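PDB 4KVF: rhamnose ABC transporter, periplasmic rhamnose-binding protein from Kribbella flavida, which probably binds a sugar, likely rhamnose, outside the membrane and delivers it to an ABC transporter for uptake. Local coordinates for residues I42-P46 / G285-A289; Q97-A103 / I122-D128; L114-R118 / A131-D137. All blocks are in the same frame, centred on the assembly; numbering follows the deposited sequence.

Contact 1. Residues I42-P46 / G285-A289; sequences IAYLP and GYLAA
The hydroxyl of Tyr-44, on the strand 41-45, donates a hydrogen bond to the backbone carbonyl of Gly-285 on the helix 281-296, with OH 2.6 Å from Gly-285 O. That oxygen is already the acceptor of the helical bond from Ala-289 N, at 3.1 Å, and the two donors reach it from opposite faces of its carbonyl plane. The tyrosine therefore becomes a second donor to a main-chain oxygen without displacing the helical bond; Tyr-44 OH lies 28° out of that plane.

The methyl of Ala-289 lies at the ring edge, its CB 3.2 Å from Tyr-44 OH, while Ala-288 CB approaches the ring obliquely. Small residues suit these places: without a side chain, Gly-285 lets the ring lie close against its backbone, Tyr-44 CE2 being 4.0 Å from Gly-285 CA, and the alanines surround the hydroxyl with single methyls. With CG anti to the carbonyl carbon (chi1 -77°), the phenol bridges strand and helix, the axes of these short segments passing 10.4 Å apart. Ile-42, two residues earlier and pointing to the same side, sends CD1 to within 4.0 Å of Ala-289 O.

Behind this first shell, Val-101 of the neighbouring strand touches both Tyr-44 and Ala-288, and Ala-64 of helix 52-67 packs on Ala-289. A buried phenol is thus satisfied by a helix carbonyl, joining sheet and covering helix by one polar bond amid apolar contacts.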
# COMPACT_ATOMS: atom_id res chain seq x y z
N ILE A 42 11.89 -13.79 -13.28
CA ILE A 42 10.87 -12.88 -12.78
C ILE A 42 11.48 -11.49 -12.63
O ILE A 42 12.44 -11.30 -11.88
CB ILE A 42 10.31 -13.39 -11.43
CG1 ILE A 42 9.73 -14.80 -11.60
CG2 ILE A 42 9.25 -12.41 -10.90
CD1 ILE A 42 9.15 -15.42 -10.32
N ALA A 43 10.93 -10.51 -13.35
CA ALA A 43 11.52 -9.18 -13.38
C ALA A 43 10.57 -8.17 -12.74
O ALA A 43 9.36 -8.28 -12.91
CB ALA A 43 11.82 -8.76 -14.80
N TYR A 44 11.13 -7.21 -12.01
CA TYR A 44 10.36 -6.18 -11.32
C TYR A 44 10.60 -4.81 -11.95
O TYR A 44 11.74 -4.41 -12.21
CB TYR A 44 10.76 -6.12 -9.85
CG TYR A 44 10.14 -7.24 -9.06
CD1 TYR A 44 10.63 -8.53 -9.17
CD2 TYR A 44 9.06 -7.01 -8.23
CE1 TYR A 44 10.05 -9.58 -8.47
CE2 TYR A 44 8.48 -8.04 -7.53
CZ TYR A 44 8.98 -9.33 -7.65
OH TYR A 44 8.39 -10.35 -6.94
N LEU A 45 9.50 -4.09 -12.18
CA LEU A 45 9.52 -2.74 -12.73
C LEU A 45 8.67 -1.85 -11.84
O LEU A 45 7.46 -1.67 -12.08
CB LEU A 45 8.96 -2.72 -14.17
CG LEU A 45 8.79 -1.38 -14.89
CD1 LEU A 45 10.04 -0.52 -14.79
CD2 LEU A 45 8.44 -1.63 -16.36
N PRO A 46 9.30 -1.28 -10.81
CA PRO A 46 8.59 -0.36 -9.92
C PRO A 46 8.38 0.99 -10.61
O PRO A 46 8.85 1.18 -11.73
CB PRO A 46 9.55 -0.22 -8.74
CG PRO A 46 10.92 -0.36 -9.37
CD PRO A 46 10.75 -1.36 -10.50
N GLY A 285 6.05 -7.31 -2.84
CA GLY A 285 6.94 -7.88 -3.83
C GLY A 285 7.03 -9.39 -3.70
O GLY A 285 7.10 -10.12 -4.69
N TYR A 286 7.04 -9.85 -2.45
CA TYR A 286 7.08 -11.29 -2.16
C TYR A 286 5.82 -11.97 -2.69
O TYR A 286 5.89 -12.99 -3.39
CB TYR A 286 7.24 -11.48 -0.64
CG TYR A 286 7.40 -12.90 -0.16
CD1 TYR A 286 6.29 -13.74 -0.05
CD2 TYR A 286 8.63 -13.38 0.24
CE1 TYR A 286 6.43 -15.04 0.42
CE2 TYR A 286 8.77 -14.68 0.70
CZ TYR A 286 7.66 -15.50 0.79
OH TYR A 286 7.80 -16.79 1.25
N LEU A 287 4.65 -11.42 -2.38
CA LEU A 287 3.42 -11.98 -2.87
C LEU A 287 3.36 -11.96 -4.40
O LEU A 287 2.91 -12.91 -5.01
CB LEU A 287 2.21 -11.26 -2.26
CG LEU A 287 0.82 -11.70 -2.75
CD1 LEU A 287 0.63 -13.21 -2.61
CD2 LEU A 287 -0.27 -10.95 -1.97
N ALA A 288 3.83 -10.87 -5.00
CA ALA A 288 3.80 -10.76 -6.46
C ALA A 288 4.59 -11.89 -7.14
O ALA A 288 4.14 -12.44 -8.14
CB ALA A 288 4.32 -9.39 -6.91
N ALA A 289 5.75 -12.24 -6.58
CA ALA A 289 6.55 -13.33 -7.14
C ALA A 289 5.81 -14.66 -7.09
O ALA A 289 5.80 -15.42 -8.06
CB ALA A 289 7.88 -13.43 -6.42

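Contact 2. Residues Q97-A103 / I122-D128; sequences QDVIVVA and IKVVTFD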
# COMPACT_ATOMS: atom_id res chain seq x y z
N GLN A 97 11.69 -12.68 -20.19
CA GLN A 97 11.26 -12.93 -18.82
C GLN A 97 10.03 -13.83 -18.84
O GLN A 97 9.28 -13.83 -19.82
CB GLN A 97 10.95 -11.61 -18.10
CG GLN A 97 12.15 -10.67 -18.03
CD GLN A 97 13.37 -11.34 -17.40
OE1 GLN A 97 13.40 -11.59 -16.20
NE2 GLN A 97 14.37 -11.65 -18.23
N ASP A 98 9.82 -14.60 -17.77
CA ASP A 98 8.64 -15.46 -17.66
C ASP A 98 7.49 -14.71 -17.00
O ASP A 98 6.33 -14.97 -17.30
CB ASP A 98 8.96 -16.71 -16.84
CG ASP A 98 9.87 -17.69 -17.58
OD1 ASP A 98 9.50 -18.11 -18.70
OD2 ASP A 98 10.95 -18.03 -17.05
N VAL A 99 7.84 -13.79 -16.10
CA VAL A 99 6.88 -12.99 -15.35
C VAL A 99 7.39 -11.55 -15.30
O VAL A 99 8.56 -11.32 -15.01
CB VAL A 99 6.74 -13.49 -13.90
CG1 VAL A 99 5.73 -12.62 -13.13
CG2 VAL A 99 6.33 -14.96 -13.87
N ILE A 100 6.51 -10.60 -15.61
CA ILE A 100 6.80 -9.19 -15.41
C ILE A 100 5.92 -8.67 -14.28
O ILE A 100 4.70 -8.77 -14.33
CB ILE A 100 6.54 -8.33 -16.68
CG1 ILE A 100 7.49 -8.75 -17.81
CG2 ILE A 100 6.73 -6.84 -16.37
CD1 ILE A 100 7.20 -8.05 -19.16
N VAL A 101 6.56 -8.15 -13.24
CA VAL A 101 5.86 -7.55 -12.11
C VAL A 101 6.04 -6.03 -12.19
O VAL A 101 7.15 -5.51 -12.06
CB VAL A 101 6.45 -8.07 -10.78
CG1 VAL A 101 5.68 -7.49 -9.61
CG2 VAL A 101 6.39 -9.59 -10.77
N VAL A 102 4.94 -5.32 -12.41
CA VAL A 102 5.05 -3.91 -12.75
C VAL A 102 4.06 -3.02 -11.98
O VAL A 102 2.89 -3.36 -11.81
CB VAL A 102 4.87 -3.71 -14.28
CG1 VAL A 102 3.57 -4.37 -14.76
CG2 VAL A 102 4.92 -2.24 -14.66
N ALA A 103 4.55 -1.87 -11.52
CA ALA A 103 3.68 -0.88 -10.90
C ALA A 103 3.38 0.16 -11.97
O ALA A 103 4.22 1.00 -12.27
CB ALA A 103 4.36 -0.23 -9.69
N ILE A 122 4.25 -14.55 -21.43
CA ILE A 122 4.81 -13.96 -20.24
C ILE A 122 3.63 -13.59 -19.34
O ILE A 122 2.67 -12.99 -19.81
CB ILE A 122 5.59 -12.67 -20.59
CG1 ILE A 122 6.75 -13.00 -21.53
CG2 ILE A 122 6.12 -12.00 -19.32
CD1 ILE A 122 7.53 -11.78 -22.02
N LYS A 123 3.69 -13.97 -18.07
CA LYS A 123 2.64 -13.56 -17.13
C LYS A 123 2.89 -12.16 -16.58
O LYS A 123 4.02 -11.79 -16.24
CB LYS A 123 2.50 -14.58 -15.99
CG LYS A 123 2.23 -16.00 -16.48
CD LYS A 123 0.97 -16.09 -17.34
CE LYS A 123 0.97 -17.34 -18.19
NZ LYS A 123 -0.26 -17.44 -19.02
N VAL A 124 1.83 -11.38 -16.47
CA VAL A 124 1.95 -10.00 -16.03
C VAL A 124 1.17 -9.78 -14.74
O VAL A 124 -0.03 -10.00 -14.68
CB VAL A 124 1.44 -9.03 -17.11
CG1 VAL A 124 1.42 -7.61 -16.57
CG2 VAL A 124 2.33 -9.11 -18.34
N VAL A 125 1.90 -9.39 -13.70
CA VAL A 125 1.32 -9.09 -12.40
C VAL A 125 1.59 -7.63 -12.07
O VAL A 125 2.75 -7.19 -11.97
CB VAL A 125 1.96 -9.97 -11.32
CG1 VAL A 125 1.44 -9.58 -9.94
CG2 VAL A 125 1.69 -11.44 -11.60
N THR A 126 0.54 -6.85 -11.92
CA THR A 126 0.73 -5.48 -11.50
C THR A 126 0.78 -5.41 -9.98
O THR A 126 0.35 -6.33 -9.29
CB THR A 126 -0.39 -4.58 -12.03
OG1 THR A 126 -1.65 -5.21 -11.74
CG2 THR A 126 -0.28 -4.43 -13.54
N PHE A 127 1.34 -4.33 -9.46
CA PHE A 127 1.39 -4.13 -8.02
C PHE A 127 1.40 -2.65 -7.70
O PHE A 127 1.81 -1.84 -8.52
CB PHE A 127 2.59 -4.85 -7.38
CG PHE A 127 3.92 -4.17 -7.62
CD1 PHE A 127 4.59 -4.34 -8.81
CD2 PHE A 127 4.51 -3.40 -6.63
CE1 PHE A 127 5.83 -3.75 -9.02
CE2 PHE A 127 5.75 -2.79 -6.84
CZ PHE A 127 6.41 -2.98 -8.04
N ASP A 128 0.89 -2.31 -6.52
CA ASP A 128 0.81 -0.93 -6.06
C ASP A 128 -0.23 -0.12 -6.84
O ASP A 128 -1.23 0.30 -6.28
CB ASP A 128 2.19 -0.24 -6.11
CG ASP A 128 2.58 0.37 -4.79
OD1 ASP A 128 1.84 1.26 -4.32
OD2 ASP A 128 3.62 -0.02 -4.23
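Strands 99-102 and 123-127 run parallel, 16° apart in direction, and are joined by five backbone hydrogen bonds from Lys-123 N to Asp-98 O at one end to Phe-127 N to Val-102 O at the other. The bond from Ile-100 N to Lys-123 O is 2.8 Å long, and the ladder ends with Phe-127 N 3.0 Å from Val-102 O.

Beta-branched residues, well suited to extended backbone, fill both faces. On one, Val-99, Val-101 and Val-125 lie together with the stem of Lys-123, and CG1 of Val-101, anti to its own nitrogen (chi1 -178°), reaches to 3.4 Å from Phe-127 CD1, the two side chains crossing at about a right angle. The phenylalanine ring folds back across the end of the first strand, with Ala-103 CB over one face in a CH-pi contact 3.9 Å from the ring centroid; a single methyl fits closely there. On the other face Ile-100 CG1 meets Ile-122 CG2 at 3.8 Å, and Val-102 CG1 lies 4.0 Å from Thr-126 CG2. The threonine hydroxyl turns instead to Asp-130.

This is the pairing within a beta-alpha-beta unit. Its connecting helix, 111-119, covers the face of Ile-100 and Val-124 through Ala-117 and Leu-114, while helix 281-296 lies against Val-101 and Val-125, and strand 41-45 flanks Val-99 and Val-101.

Contact 3. Residues L114-R118 / A131-D137; sequences LNQAR and AAKTCRD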
# COMPACT_ATOMS: atom_id res chain seq x y z
N LEU A 114 2.28 -4.62 -22.54
CA LEU A 114 1.93 -5.70 -21.62
C LEU A 114 1.17 -6.83 -22.32
O LEU A 114 1.42 -8.00 -22.05
CB LEU A 114 1.13 -5.20 -20.40
CG LEU A 114 1.94 -4.35 -19.40
CD1 LEU A 114 1.06 -3.93 -18.24
CD2 LEU A 114 3.17 -5.11 -18.90
N ASN A 115 0.26 -6.49 -23.22
CA ASN A 115 -0.49 -7.52 -23.93
C ASN A 115 0.38 -8.23 -24.96
O ASN A 115 0.16 -9.40 -25.27
CB ASN A 115 -1.78 -6.97 -24.53
CG ASN A 115 -2.90 -6.89 -23.51
OD1 ASN A 115 -2.95 -7.70 -22.57
ND2 ASN A 115 -3.79 -5.92 -23.66
N GLN A 116 1.37 -7.52 -25.48
CA GLN A 116 2.36 -8.15 -26.34
C GLN A 116 3.13 -9.20 -25.52
O GLN A 116 3.42 -10.30 -26.01
CB GLN A 116 3.32 -7.11 -26.90
CG GLN A 116 4.36 -7.68 -27.85
CD GLN A 116 3.93 -7.58 -29.30
OE1 GLN A 116 2.78 -7.84 -29.65
NE2 GLN A 116 4.87 -7.20 -30.16
N ALA A 117 3.47 -8.85 -24.28
CA ALA A 117 4.16 -9.78 -23.39
C ALA A 117 3.29 -11.01 -23.15
O ALA A 117 3.74 -12.15 -23.27
CB ALA A 117 4.52 -9.12 -22.06
N ARG A 118 2.02 -10.78 -22.82
CA ARG A 118 1.12 -11.90 -22.54
C ARG A 118 0.91 -12.82 -23.74
O ARG A 118 0.78 -14.03 -23.58
CB ARG A 118 -0.21 -11.41 -21.97
CG ARG A 118 -0.05 -10.59 -20.70
CD ARG A 118 -1.34 -9.86 -20.39
NE ARG A 118 -2.28 -10.73 -19.71
CZ ARG A 118 -3.59 -10.53 -19.69
NH1 ARG A 118 -4.12 -9.51 -20.36
NH2 ARG A 118 -4.37 -11.37 -19.02
N ALA A 131 -2.95 -1.73 -13.82
CA ALA A 131 -3.19 -1.38 -15.22
C ALA A 131 -4.65 -1.69 -15.54
O ALA A 131 -5.36 -2.23 -14.69
CB ALA A 131 -2.26 -2.19 -16.13
N ALA A 132 -5.11 -1.33 -16.73
CA ALA A 132 -6.46 -1.69 -17.14
C ALA A 132 -6.62 -3.20 -16.99
O ALA A 132 -5.67 -3.95 -17.21
CB ALA A 132 -6.73 -1.26 -18.57
N LYS A 133 -7.82 -3.64 -16.60
CA LYS A 133 -8.03 -5.03 -16.20
C LYS A 133 -7.66 -6.04 -17.29
O LYS A 133 -7.28 -7.17 -17.00
CB LYS A 133 -9.47 -5.25 -15.72
CG LYS A 133 -9.95 -4.26 -14.65
CD LYS A 133 -9.06 -4.26 -13.41
CE LYS A 133 -9.69 -3.50 -12.25
NZ LYS A 133 -9.89 -2.05 -12.52
N THR A 134 -7.76 -5.61 -18.54
CA THR A 134 -7.50 -6.47 -19.70
C THR A 134 -6.04 -6.51 -20.15
O THR A 134 -5.75 -7.03 -21.22
CB THR A 134 -8.35 -6.02 -20.90
OG1 THR A 134 -8.11 -4.63 -21.16
CG2 THR A 134 -9.84 -6.22 -20.61
N CYS A 135 -5.14 -5.98 -19.33
CA CYS A 135 -3.73 -5.87 -19.71
C CYS A 135 -2.81 -6.51 -18.68
O CYS A 135 -1.60 -6.31 -18.72
CB CYS A 135 -3.33 -4.41 -19.90
SG CYS A 135 -4.53 -3.50 -20.94
N ARG A 136 -3.38 -7.25 -17.74
CA ARG A 136 -2.56 -8.01 -16.80
C ARG A 136 -3.31 -9.24 -16.29
O ARG A 136 -4.53 -9.30 -16.34
CB ARG A 136 -2.08 -7.14 -15.63
CG ARG A 136 -3.11 -6.91 -14.51
CD ARG A 136 -4.31 -6.06 -14.93
NE ARG A 136 -5.12 -5.79 -13.74
CZ ARG A 136 -6.10 -6.56 -13.29
NH1 ARG A 136 -6.44 -7.68 -13.94
NH2 ARG A 136 -6.75 -6.22 -12.18
N ASP A 137 -2.57 -10.24 -15.80
CA ASP A 137 -3.19 -11.46 -15.31
C ASP A 137 -3.67 -11.36 -13.87
O ASP A 137 -4.67 -11.96 -13.51
CB ASP A 137 -2.23 -12.64 -15.48
CG ASP A 137 -1.83 -12.84 -16.93
OD1 ASP A 137 -2.67 -13.35 -17.70
OD2 ASP A 137 -0.68 -12.49 -17.29
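Arg-118 and Asp-137 form a salt bridge, with Arg-118 NH2 2.9 Å from Asp-137 OD1, that ties the crossover helix 111-119 of a beta-alpha-beta unit to the loop leading into strand 138-141. The carboxylate oxygen lies in the guanidinium plane, yet the arginine meets it from above the carboxylate plane, the two planes standing 72° apart. Weak bonds from Arg-118 NE to both carboxylate oxygens add to the grip. Asp-137 OD2 also accepts from the backbone N of Val-124, so this second partner steadies the acid on the sheet side.

The other end of the guanidinium is held within the helix: NH1 donates to Asn-115 OD1 at 3.1 Å, in the plane of the amide carbonyl and with an N-H...O angle of 155°. Asn-115, one turn earlier, suits its place because its amide serves both ways, receiving from the arginine through OD1 and giving a weak bond from ND2 to Thr-134 O at 3.3 Å. A bend at chi3 (82°) turns the planar head of Arg-118 along the loop, where the peptide group between Arg-136 and Asp-137 lies over one face. A leucine in place of Arg-118 would probably leave Asp-137 without its cationic mate and the Asn-115 amide with only its weak bond to Thr-134 O across this contact.

Farther out come apolar packing and a disulfide. Leu-114 CD1 rests 4.3 Å from Ala-131 CB, and the same leucine also packs on Val-124 of the sheet. Cys-135 is bonded through its sulfur to Cys-111 at the start of the helix, a disulfide that fixes the loop beside it. At the backbone of the same cysteine, Leu-114 CB comes within 3.4 Å of Cys-135 O, a buried carbonyl oxygen that has no hydrogen-bonding partner in the model.

Overall arrangement
The three contacts belong to one alpha/beta domain of a periplasmic binding protein fold: contact 2 lies within its six-stranded parallel sheet, contact 1 joins that sheet to helix 281-296 on one face, and contact 3 lies on the other. Contacts 1 and 2 have centres about 7 Å apart; strand 41-45 pairs with 99-102, with a probable backbone hydrogen bond from Leu-45 N to Val-101 O at 2.7 Å. Contact 3 lies about 9 Å from contact 2, centre to centre, joined by a probable backbone hydrogen bond from Asp-137 N to Val-124 O at 2.8 Å. Contacts 1 and 3 do not touch; their centres are about 15 Å apart. A glycerol, probably from crystallisation, binds Asp-98 in contact 2.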